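Local atomic coordinates of pectinesterase A (PDB entry 2NTP), a protein that hydrolyses the methyl esters of pectin, releasing methanol and polygalacturonate chains, the first step in the maceration and soft-rotting of plant tissue. Residues F35-K40 with N53-K58; A95-A100 with G139-F144; N274-W279 with K315-L320. One frame throughout, in Å; residues are numbered along the deposited sequence.

Contact 1 (F35-K40 with N53-K58); sequences FVILIK and NNLHLK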
loop_
_atom_site.group_PDB
_atom_site.type_symbol
_atom_site.label_atom_id
_atom_site.label_comp_id
_atom_site.label_asym_id
_atom_site.label_seq_id
_atom_site.Cartn_x
_atom_site.Cartn_y
_atom_site.Cartn_z
ATOM N N PHE A 35 9.744 -11.813 18.639
ATOM C CA PHE A 35 9.339 -10.842 19.652
ATOM C C PHE A 35 7.935 -10.361 19.317
ATOM O O PHE A 35 7.711 -9.788 18.247
ATOM C CB PHE A 35 10.320 -9.667 19.699
ATOM C CG PHE A 35 10.209 -8.828 20.944
ATOM C CD1 PHE A 35 10.856 -9.215 22.117
ATOM C CD2 PHE A 35 9.461 -7.653 20.949
ATOM C CE1 PHE A 35 10.762 -8.449 23.275
ATOM C CE2 PHE A 35 9.360 -6.878 22.108
ATOM C CZ PHE A 35 10.011 -7.281 23.271
ATOM N N VAL A 36 7.003 -10.611 20.231
ATOM C CA VAL A 36 5.578 -10.373 19.997
ATOM C C VAL A 36 5.044 -9.311 20.953
ATOM O O VAL A 36 5.168 -9.439 22.176
ATOM C CB VAL A 36 4.755 -11.676 20.143
ATOM C CG1 VAL A 36 3.319 -11.479 19.666
ATOM C CG2 VAL A 36 5.430 -12.823 19.383
ATOM N N ILE A 37 4.445 -8.267 20.382
ATOM C CA ILE A 37 3.927 -7.144 21.157
ATOM C C ILE A 37 2.410 -7.034 21.020
ATOM O O ILE A 37 1.880 -6.948 19.905
ATOM C CB ILE A 37 4.596 -5.811 20.730
ATOM C CG1 ILE A 37 6.117 -5.917 20.860
ATOM C CG2 ILE A 37 4.045 -4.636 21.558
ATOM C CD1 ILE A 37 6.896 -4.806 20.158
ATOM N N LEU A 38 1.716 -7.051 22.156
ATOM C CA LEU A 38 0.282 -6.805 22.174
ATOM C C LEU A 38 0.061 -5.311 22.321
ATOM O O LEU A 38 0.659 -4.668 23.190
ATOM C CB LEU A 38 -0.412 -7.567 23.311
ATOM C CG LEU A 38 -1.923 -7.350 23.502
ATOM C CD1 LEU A 38 -2.749 -7.897 22.334
ATOM C CD2 LEU A 38 -2.394 -7.966 24.823
ATOM N N ILE A 39 -0.777 -4.760 21.450
ATOM C CA ILE A 39 -1.132 -3.346 21.509
ATOM C C ILE A 39 -2.615 -3.214 21.859
ATOM O O ILE A 39 -3.483 -3.526 21.046
ATOM C CB ILE A 39 -0.818 -2.627 20.167
ATOM C CG1 ILE A 39 0.659 -2.802 19.788
ATOM C CG2 ILE A 39 -1.182 -1.148 20.250
ATOM C CD1 ILE A 39 0.982 -2.453 18.328
ATOM N N LYS A 40 -2.905 -2.763 23.081
ATOM C CA LYS A 40 -4.293 -2.569 23.514
ATOM C C LYS A 40 -4.943 -1.395 22.782
ATOM O O LYS A 40 -4.239 -0.503 22.294
ATOM C CB LYS A 40 -4.366 -2.361 25.035
ATOM C CG LYS A 40 -3.922 -3.562 25.859
ATOM C CD LYS A 40 -5.007 -4.637 25.913
ATOM C CE LYS A 40 -4.765 -5.626 27.046
ATOM N NZ LYS A 40 -5.051 -5.023 28.382
ATOM N N ASN A 53 14.515 -8.130 12.781
ATOM C CA ASN A 53 13.912 -9.319 12.187
ATOM C C ASN A 53 13.016 -10.054 13.177
ATOM O O ASN A 53 13.275 -10.039 14.384
ATOM C CB ASN A 53 15.000 -10.274 11.684
ATOM C CG ASN A 53 15.790 -9.711 10.509
ATOM O OD1 ASN A 53 15.293 -8.896 9.727
ATOM N ND2 ASN A 53 17.031 -10.162 10.370
ATOM N N ASN A 54 11.967 -10.699 12.659
ATOM C CA ASN A 54 11.098 -11.567 13.460
ATOM C C ASN A 54 10.326 -10.806 14.547
ATOM O O ASN A 54 10.106 -11.316 15.651
ATOM C CB ASN A 54 11.931 -12.714 14.064
ATOM C CG ASN A 54 11.159 -14.021 14.191
ATOM O OD1 ASN A 54 9.957 -14.099 13.923
ATOM N ND2 ASN A 54 11.864 -15.066 14.610
ATOM N N LEU A 55 9.937 -9.571 14.226
ATOM C CA LEU A 55 9.111 -8.753 15.116
ATOM C C LEU A 55 7.656 -8.851 14.694
ATOM O O LEU A 55 7.357 -8.861 13.493
ATOM C CB LEU A 55 9.563 -7.289 15.105
ATOM C CG LEU A 55 8.676 -6.324 15.906
ATOM C CD1 LEU A 55 8.841 -6.539 17.413
ATOM C CD2 LEU A 55 8.944 -4.888 15.523
ATOM N N HIS A 56 6.767 -8.924 15.684
ATOM C CA HIS A 56 5.338 -9.173 15.456
ATOM C C HIS A 56 4.465 -8.300 16.349
ATOM O O HIS A 56 4.631 -8.276 17.572
ATOM C CB HIS A 56 5.026 -10.657 15.659
ATOM C CG HIS A 56 5.968 -11.561 14.929
ATOM N ND1 HIS A 56 5.776 -11.931 13.615
ATOM C CD2 HIS A 56 7.141 -12.120 15.310
ATOM C CE1 HIS A 56 6.773 -12.702 13.228
ATOM N NE2 HIS A 56 7.623 -12.820 14.233
ATOM N N LEU A 57 3.551 -7.568 15.716
ATOM C CA LEU A 57 2.608 -6.705 16.421
ATOM C C LEU A 57 1.217 -7.305 16.324
ATOM O O LEU A 57 0.810 -7.747 15.252
ATOM C CB LEU A 57 2.611 -5.288 15.830
ATOM C CG LEU A 57 3.951 -4.552 15.691
ATOM C CD1 LEU A 57 3.755 -3.180 15.055
ATOM C CD2 LEU A 57 4.650 -4.413 17.053
ATOM N N LYS A 58 0.509 -7.332 17.451
ATOM C CA LYS A 58 -0.874 -7.794 17.502
ATOM C C LYS A 58 -1.724 -6.773 18.245
ATOM O O LYS A 58 -1.523 -6.549 19.439
ATOM C CB LYS A 58 -0.970 -9.165 18.190
ATOM C CG LYS A 58 -2.360 -9.788 18.135
ATOM C CD LYS A 58 -2.387 -11.162 18.794
ATOM C CE LYS A 58 -3.794 -11.747 18.800
ATOM N NZ LYS A 58 -3.807 -13.164 19.283
#
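The carbonyl O of Asn54, just ahead of strand 55-58, takes the amide N of Phe35 at 3.1 Å and so opens the pairing with strand 35-39. On the same residue, OD1 accepts NE2 of His56 at 2.7 Å, a nearly straight bond (171°) in the plane of the imidazole. At Leu55, a CG anti to the backbone N (chi1 174°) and a chi2 of 72° together bring CD1 toward strand 35-39: it meets CD2 of Phe35 at the ring edge, 3.8 Å away, and CD1 of Ile37 equally closely. His56 then donates its N to Phe35 O and returns its own O to Ile37 N at 2.8 Å. Its ring, on the face shared with Val36, is gripped at both nitrogens, since ND1 bonds to Ser99 OG on the next strand. Leu57 turns back to the face of Phe35 and Leu55; its CD2 lies alongside Ile37, 3.9 Å from CD1, while CD1 of Ile39 crosses to its CB. Helix 21-26 touches Ile37, Ile39 and Leu55 on this face, near the N-terminal end of the right-handed parallel beta-helix of the pectinesterase family. Lys58 finishes the register, giving N to Ile37 O at 2.8 Å and taking Ile39 N on its O; CD1 of Leu38 rests 3.4 Å from Lys58 O. The face of Phe35 and Leu55 is thus wholly apolar here, whereas the other mixes Val36 and Leu38 with His56 and Lys58, and the two bonds at the imidazole should restrict its rotation.

Contact 2 (A95-A100 with G139-F144); sequences AKDFSA and GDRAYF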
loop_
_atom_site.group_PDB
_atom_site.type_symbol
_atom_site.label_atom_id
_atom_site.label_comp_id
_atom_site.label_asym_id
_atom_site.label_seq_id
_atom_site.Cartn_x
_atom_site.Cartn_y
_atom_site.Cartn_z
ATOM N N ALA A 95 12.868 -4.894 7.749
ATOM C CA ALA A 95 13.339 -6.122 8.376
ATOM C C ALA A 95 12.561 -7.295 7.800
ATOM O O ALA A 95 11.539 -7.112 7.131
ATOM C CB ALA A 95 13.159 -6.053 9.877
ATOM N N LYS A 96 13.053 -8.502 8.062
ATOM C CA LYS A 96 12.435 -9.716 7.554
ATOM C C LYS A 96 11.506 -10.334 8.585
ATOM O O LYS A 96 11.664 -10.114 9.783
ATOM C CB LYS A 96 13.512 -10.727 7.158
ATOM C CG LYS A 96 14.345 -10.279 5.981
ATOM C CD LYS A 96 15.457 -11.253 5.684
ATOM C CE LYS A 96 16.277 -10.770 4.499
ATOM N NZ LYS A 96 16.785 -9.386 4.719
ATOM N N ASP A 97 10.537 -11.108 8.095
ATOM C CA ASP A 97 9.624 -11.890 8.938
ATOM C C ASP A 97 8.834 -11.055 9.941
ATOM O O ASP A 97 8.599 -11.481 11.075
ATOM C CB ASP A 97 10.374 -13.045 9.611
ATOM C CG ASP A 97 10.976 -13.999 8.602
ATOM O OD1 ASP A 97 10.224 -14.522 7.752
ATOM O OD2 ASP A 97 12.200 -14.219 8.647
ATOM N N PHE A 98 8.424 -9.866 9.501
ATOM C CA PHE A 98 7.536 -9.014 10.275
ATOM C C PHE A 98 6.102 -9.476 10.081
ATOM O O PHE A 98 5.735 -9.904 8.987
ATOM C CB PHE A 98 7.651 -7.553 9.814
ATOM C CG PHE A 98 6.685 -6.622 10.505
ATOM C CD1 PHE A 98 6.970 -6.130 11.778
ATOM C CD2 PHE A 98 5.477 -6.255 9.896
ATOM C CE1 PHE A 98 6.076 -5.282 12.434
ATOM C CE2 PHE A 98 4.574 -5.409 10.551
ATOM C CZ PHE A 98 4.874 -4.919 11.817
ATOM N N SER A 99 5.297 -9.383 11.132
ATOM C CA SER A 99 3.847 -9.496 10.983
ATOM C C SER A 99 3.113 -8.460 11.821
ATOM O O SER A 99 3.576 -8.072 12.896
ATOM C CB SER A 99 3.338 -10.913 11.286
ATOM O OG SER A 99 3.395 -11.226 12.665
ATOM N N ALA A 100 1.984 -7.994 11.291
ATOM C CA ALA A 100 1.030 -7.202 12.053
ATOM C C ALA A 100 -0.339 -7.847 11.936
ATOM O O ALA A 100 -0.725 -8.303 10.854
ATOM C CB ALA A 100 0.990 -5.763 11.546
ATOM N N GLY A 139 12.752 -5.398 3.361
ATOM C CA GLY A 139 11.606 -6.149 3.808
ATOM C C GLY A 139 11.445 -7.346 2.900
ATOM O O GLY A 139 11.465 -7.229 1.661
ATOM N N ASP A 140 11.338 -8.510 3.523
ATOM C CA ASP A 140 10.898 -9.715 2.844
ATOM C C ASP A 140 10.112 -10.530 3.854
ATOM O O ASP A 140 10.430 -10.527 5.042
ATOM C CB ASP A 140 12.085 -10.522 2.302
ATOM C CG ASP A 140 11.651 -11.699 1.434
ATOM O OD1 ASP A 140 10.550 -11.650 0.834
ATOM O OD2 ASP A 140 12.421 -12.682 1.345
ATOM N N ARG A 141 9.079 -11.210 3.368
ATOM C CA ARG A 141 8.224 -12.057 4.194
ATOM C C ARG A 141 7.504 -11.242 5.274
ATOM O O ARG A 141 7.595 -11.547 6.464
ATOM C CB ARG A 141 9.028 -13.231 4.789
ATOM C CG ARG A 141 9.773 -14.062 3.739
ATOM C CD ARG A 141 10.471 -15.284 4.351
ATOM N NE ARG A 141 11.456 -14.911 5.368
ATOM C CZ ARG A 141 12.750 -14.688 5.133
ATOM N NH1 ARG A 141 13.249 -14.802 3.910
ATOM N NH2 ARG A 141 13.552 -14.348 6.133
ATOM N N ALA A 142 6.796 -10.196 4.834
ATOM C CA ALA A 142 5.992 -9.351 5.713
ATOM C C ALA A 142 4.522 -9.738 5.597
ATOM O O ALA A 142 3.970 -9.764 4.497
ATOM C CB ALA A 142 6.185 -7.877 5.362
ATOM N N TYR A 143 3.894 -10.017 6.734
ATOM C CA TYR A 143 2.543 -10.581 6.758
ATOM C C TYR A 143 1.596 -9.665 7.517
ATOM O O TYR A 143 1.855 -9.306 8.665
ATOM C CB TYR A 143 2.607 -11.967 7.412
ATOM C CG TYR A 143 1.317 -12.767 7.528
ATOM C CD1 TYR A 143 0.209 -12.527 6.701
ATOM C CD2 TYR A 143 1.231 -13.806 8.455
ATOM C CE1 TYR A 143 -0.968 -13.292 6.829
ATOM C CE2 TYR A 143 0.080 -14.573 8.577
ATOM C CZ TYR A 143 -1.013 -14.314 7.769
ATOM O OH TYR A 143 -2.139 -15.096 7.910
ATOM N N PHE A 144 0.498 -9.291 6.867
ATOM C CA PHE A 144 -0.490 -8.405 7.474
ATOM C C PHE A 144 -1.853 -9.072 7.441
ATOM O O PHE A 144 -2.417 -9.275 6.369
ATOM C CB PHE A 144 -0.505 -7.058 6.743
ATOM C CG PHE A 144 0.839 -6.397 6.700
ATOM C CD1 PHE A 144 1.759 -6.732 5.705
ATOM C CD2 PHE A 144 1.202 -5.475 7.679
ATOM C CE1 PHE A 144 3.027 -6.139 5.674
ATOM C CE2 PHE A 144 2.462 -4.880 7.658
ATOM C CZ PHE A 144 3.376 -5.218 6.653
HETATM O O HOH W 1 9.114 -8.481 6.847
HETATM O O HOH W 2 5.764 -12.679 8.511
#
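Arg141 lies side by side with Asp97 and grips the carboxylate with two nitrogens, NE to OD1 at 2.7 Å and NH2 to OD2 at 2.9 Å. Both oxygens sit in the guanidinium plane, but the two flat groups are turned 36° apart, so both donors lie out of the carboxylate plane, NE on the syn side of OD1 and NH2 above OD2. A bend at chi3 of Arg141 (-60°) swings the guanidinium into this position, where the Lys96 side chain crosses obliquely, its CD near NH2. NH1 feels Asp140 OD2 through charge alone; that carboxylate has a further partner in Arg162. These residues stand where successive turns of the parallel beta-helix approach their strands, and farther along, strands 99-101 and 142-145 are neighbours in one parallel sheet. There Phe98 O accepts Tyr143 N, and Tyr143 O accepts Ala100 N at 2.9 Å. Before the strands pair, water 1 bridges Ala95 O, Phe98 N and Asp140 O, and water 2 joins Phe98 O to Arg141 O. On the face of Ala100, the Phe98 and Phe144 side chains cross at about a right angle, their rings inclined by 49°. CE2 of Phe144 comes to the edge of the Phe98 ring, 3.6 Å from Phe98 CE2; the Phe144 ring also stacks on Phe165.

Contact 3 (N274-W279 with K315-L320); sequences NHIYGW and KDRRQL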
loop_
_atom_site.group_PDB
_atom_site.type_symbol
_atom_site.label_atom_id
_atom_site.label_comp_id
_atom_site.label_asym_id
_atom_site.label_seq_id
_atom_site.Cartn_x
_atom_site.Cartn_y
_atom_site.Cartn_z
ATOM N N ASN A 274 -19.030 -0.374 -10.133
ATOM C CA ASN A 274 -18.964 0.314 -11.420
ATOM C C ASN A 274 -18.151 1.609 -11.436
ATOM O O ASN A 274 -18.114 2.288 -12.454
ATOM C CB ASN A 274 -20.374 0.534 -12.015
ATOM C CG ASN A 274 -21.132 1.665 -11.351
ATOM O OD1 ASN A 274 -20.643 2.310 -10.425
ATOM N ND2 ASN A 274 -22.346 1.918 -11.836
ATOM N N HIS A 275 -17.492 1.940 -10.325
ATOM C CA HIS A 275 -16.536 3.053 -10.326
ATOM C C HIS A 275 -15.307 2.720 -11.190
ATOM O O HIS A 275 -14.598 3.616 -11.656
ATOM C CB HIS A 275 -16.151 3.469 -8.893
ATOM C CG HIS A 275 -15.431 2.411 -8.112
ATOM N ND1 HIS A 275 -16.016 1.217 -7.742
ATOM C CD2 HIS A 275 -14.177 2.387 -7.598
ATOM C CE1 HIS A 275 -15.149 0.499 -7.051
ATOM N NE2 HIS A 275 -14.024 1.186 -6.951
ATOM N N ILE A 276 -15.090 1.431 -11.428
ATOM C CA ILE A 276 -13.967 0.948 -12.232
ATOM C C ILE A 276 -14.254 1.089 -13.731
ATOM O O ILE A 276 -15.293 0.616 -14.216
ATOM C CB ILE A 276 -13.645 -0.544 -11.905
ATOM C CG1 ILE A 276 -13.202 -0.721 -10.442
ATOM C CG2 ILE A 276 -12.598 -1.108 -12.880
ATOM C CD1 ILE A 276 -11.980 0.123 -10.018
ATOM N N TYR A 277 -13.333 1.726 -14.457
ATOM C CA TYR A 277 -13.443 1.847 -15.920
ATOM C C TYR A 277 -12.501 0.920 -16.693
ATOM O O TYR A 277 -12.706 0.680 -17.891
ATOM C CB TYR A 277 -13.273 3.305 -16.386
ATOM C CG TYR A 277 -11.938 3.938 -16.048
ATOM C CD1 TYR A 277 -10.785 3.637 -16.780
ATOM C CD2 TYR A 277 -11.831 4.856 -15.006
ATOM C CE1 TYR A 277 -9.555 4.224 -16.462
ATOM C CE2 TYR A 277 -10.606 5.451 -14.684
ATOM C CZ TYR A 277 -9.480 5.130 -15.415
ATOM O OH TYR A 277 -8.277 5.715 -15.093
ATOM N N GLY A 278 -11.474 0.406 -16.015
ATOM C CA GLY A 278 -10.441 -0.414 -16.656
ATOM C C GLY A 278 -9.050 0.042 -16.267
ATOM O O GLY A 278 -8.839 0.518 -15.153
ATOM N N TRP A 279 -8.099 -0.111 -17.185
ATOM C CA TRP A 279 -6.705 0.249 -16.933
ATOM C C TRP A 279 -6.392 1.632 -17.509
ATOM O O TRP A 279 -7.202 2.202 -18.244
ATOM C CB TRP A 279 -5.773 -0.798 -17.555
ATOM C CG TRP A 279 -6.025 -2.210 -17.096
ATOM C CD1 TRP A 279 -6.727 -3.178 -17.763
ATOM C CD2 TRP A 279 -5.573 -2.814 -15.875
ATOM N NE1 TRP A 279 -6.739 -4.344 -17.034
ATOM C CE2 TRP A 279 -6.042 -4.149 -15.871
ATOM C CE3 TRP A 279 -4.817 -2.358 -14.786
ATOM C CZ2 TRP A 279 -5.777 -5.036 -14.817
ATOM C CZ3 TRP A 279 -4.549 -3.235 -13.742
ATOM C CH2 TRP A 279 -5.032 -4.563 -13.762
ATOM N N LYS A 315 -11.296 -6.020 -25.282
ATOM C CA LYS A 315 -9.911 -6.075 -25.754
ATOM C C LYS A 315 -8.958 -5.199 -24.932
ATOM O O LYS A 315 -7.756 -5.449 -24.904
ATOM C CB LYS A 315 -9.817 -5.738 -27.250
ATOM C CG LYS A 315 -10.478 -4.431 -27.672
ATOM C CD LYS A 315 -10.686 -4.371 -29.190
ATOM C CE LYS A 315 -11.810 -5.302 -29.651
ATOM N NZ LYS A 315 -11.983 -5.301 -31.136
ATOM N N ASP A 316 -9.509 -4.191 -24.255
ATOM C CA ASP A 316 -8.728 -3.294 -23.400
ATOM C C ASP A 316 -8.518 -3.870 -21.994
ATOM O O ASP A 316 -7.788 -3.298 -21.178
ATOM C CB ASP A 316 -9.411 -1.925 -23.299
ATOM C CG ASP A 316 -9.857 -1.389 -24.651
ATOM O OD1 ASP A 316 -9.236 -0.423 -25.144
ATOM O OD2 ASP A 316 -10.830 -1.935 -25.221
ATOM N N ARG A 317 -9.167 -4.996 -21.717
ATOM C CA ARG A 317 -9.039 -5.666 -20.426
ATOM C C ARG A 317 -8.739 -7.146 -20.622
ATOM O O ARG A 317 -9.646 -7.979 -20.688
ATOM C CB ARG A 317 -10.285 -5.434 -19.566
ATOM C CG ARG A 317 -10.344 -4.019 -18.995
ATOM C CD ARG A 317 -11.670 -3.707 -18.337
ATOM N NE ARG A 317 -11.802 -4.325 -17.017
ATOM C CZ ARG A 317 -12.722 -3.979 -16.121
ATOM N NH1 ARG A 317 -13.579 -3.000 -16.391
ATOM N NH2 ARG A 317 -12.779 -4.598 -14.945
ATOM N N ARG A 318 -7.448 -7.450 -20.731
ATOM C CA ARG A 318 -6.992 -8.805 -21.021
ATOM C C ARG A 318 -7.340 -9.784 -19.910
ATOM O O ARG A 318 -7.298 -9.445 -18.722
ATOM C CB ARG A 318 -5.488 -8.836 -21.308
ATOM C CG ARG A 318 -5.075 -8.045 -22.546
ATOM C CD ARG A 318 -4.162 -6.880 -22.185
ATOM N NE ARG A 318 -2.782 -7.322 -22.058
ATOM C CZ ARG A 318 -1.801 -6.647 -21.465
ATOM N NH1 ARG A 318 -2.016 -5.463 -20.901
ATOM N NH2 ARG A 318 -0.588 -7.178 -21.430
ATOM N N GLN A 319 -7.681 -11.000 -20.321
ATOM C CA GLN A 319 -8.134 -12.036 -19.413
ATOM C C GLN A 319 -7.172 -13.210 -19.415
ATOM O O GLN A 319 -6.644 -13.594 -20.462
ATOM C CB GLN A 319 -9.530 -12.518 -19.816
ATOM C CG GLN A 319 -10.574 -11.410 -19.944
ATOM C CD GLN A 319 -10.949 -10.784 -18.611
ATOM O OE1 GLN A 319 -11.172 -11.484 -17.621
ATOM N NE2 GLN A 319 -11.020 -9.455 -18.580
ATOM N N LEU A 320 -6.950 -13.780 -18.237
ATOM C CA LEU A 320 -6.163 -15.001 -18.118
ATOM C C LEU A 320 -6.997 -16.211 -18.510
ATOM O O LEU A 320 -8.210 -16.240 -18.281
ATOM C CB LEU A 320 -5.661 -15.187 -16.680
ATOM C CG LEU A 320 -4.748 -14.140 -16.038
ATOM C CD1 LEU A 320 -4.398 -14.582 -14.626
ATOM C CD2 LEU A 320 -3.482 -13.908 -16.859
HETATM O O HOH W 3 -7.845 -6.891 -17.533
HETATM O O HOH W 4 -8.742 -0.829 -19.806
#
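Near the C-terminal end of the parallel beta-helix, the loop between strand 300-304 and helix 322-325 lies against the weakly bonded strand 276-278, an edge strand of a short parallel sheet. Arg317 carries most of the contact from the loop. Its CD lies 3.9 Å from Gly278 CA, and the bend at chi3 (76°) turns the guanidinium so that one face looks at that carbon. With no side chain at Gly278, the arginine can lie directly against the backbone there. Farther out, NH2 is 4.1 Å from Ile276 CG2, the two side chains crossing at about a right angle. The charge of Arg317 is met by Glu303, which forms a salt bridge to NE, while NH2 donates to Gly310 O; this buried arginine therefore ties the loop to strand 300-304 through Glu303 and to Gly310 in the connection that follows it, as well as packing on strand 276-278. Trp279 supplies the other main side chain. Its indole stands nearly perpendicular to the guanidinium (81°), with CD1 3.9 Å from Arg317 CG, and its ring stacks on Phe301. No direct hydrogen bond joins the two segments; water molecules do so instead. Water 4 accepts from Trp279 N at 2.8 Å and donates to Asp316 O, which also lies at the indole edge, 3.6 Å from Trp279 CD1. Within the loop, Gln319 NE2 donates to Arg317 O from above the carbonyl plane. At the indole nitrogen, water 3 lies in the ring plane, 2.8 Å from Trp279 NE1, and donates to Arg318 O at 2.9 Å.

Contacts 1 and 2 are consecutive parts of one sheet: strands 55-59 and 99-101 are neighbours, and the centres of the two contacts lie about 11 Å apart. Besides the imidazole bond of contact 1, Asn53 OD1 and Lys96 N, 2.8 Å apart, probably join them by a hydrogen bond. Contact 3 is on the opposite side of the chain's centre, its centre about 39 Å from that of contact 1 and about 31 Å from that of contact 2. Contacts 1 and 2 lie away from the catalytic residues Asp154 and Asp175. Gly139 of contact 2 is about 12 Å from a methyl galacturonate unit of the bound hexasaccharide; in contact 3 the Tyr277 side chain is nearer, about 8 Å from a galacturonate unit and about 3 Å from the side chain of substrate-binding Tyr206.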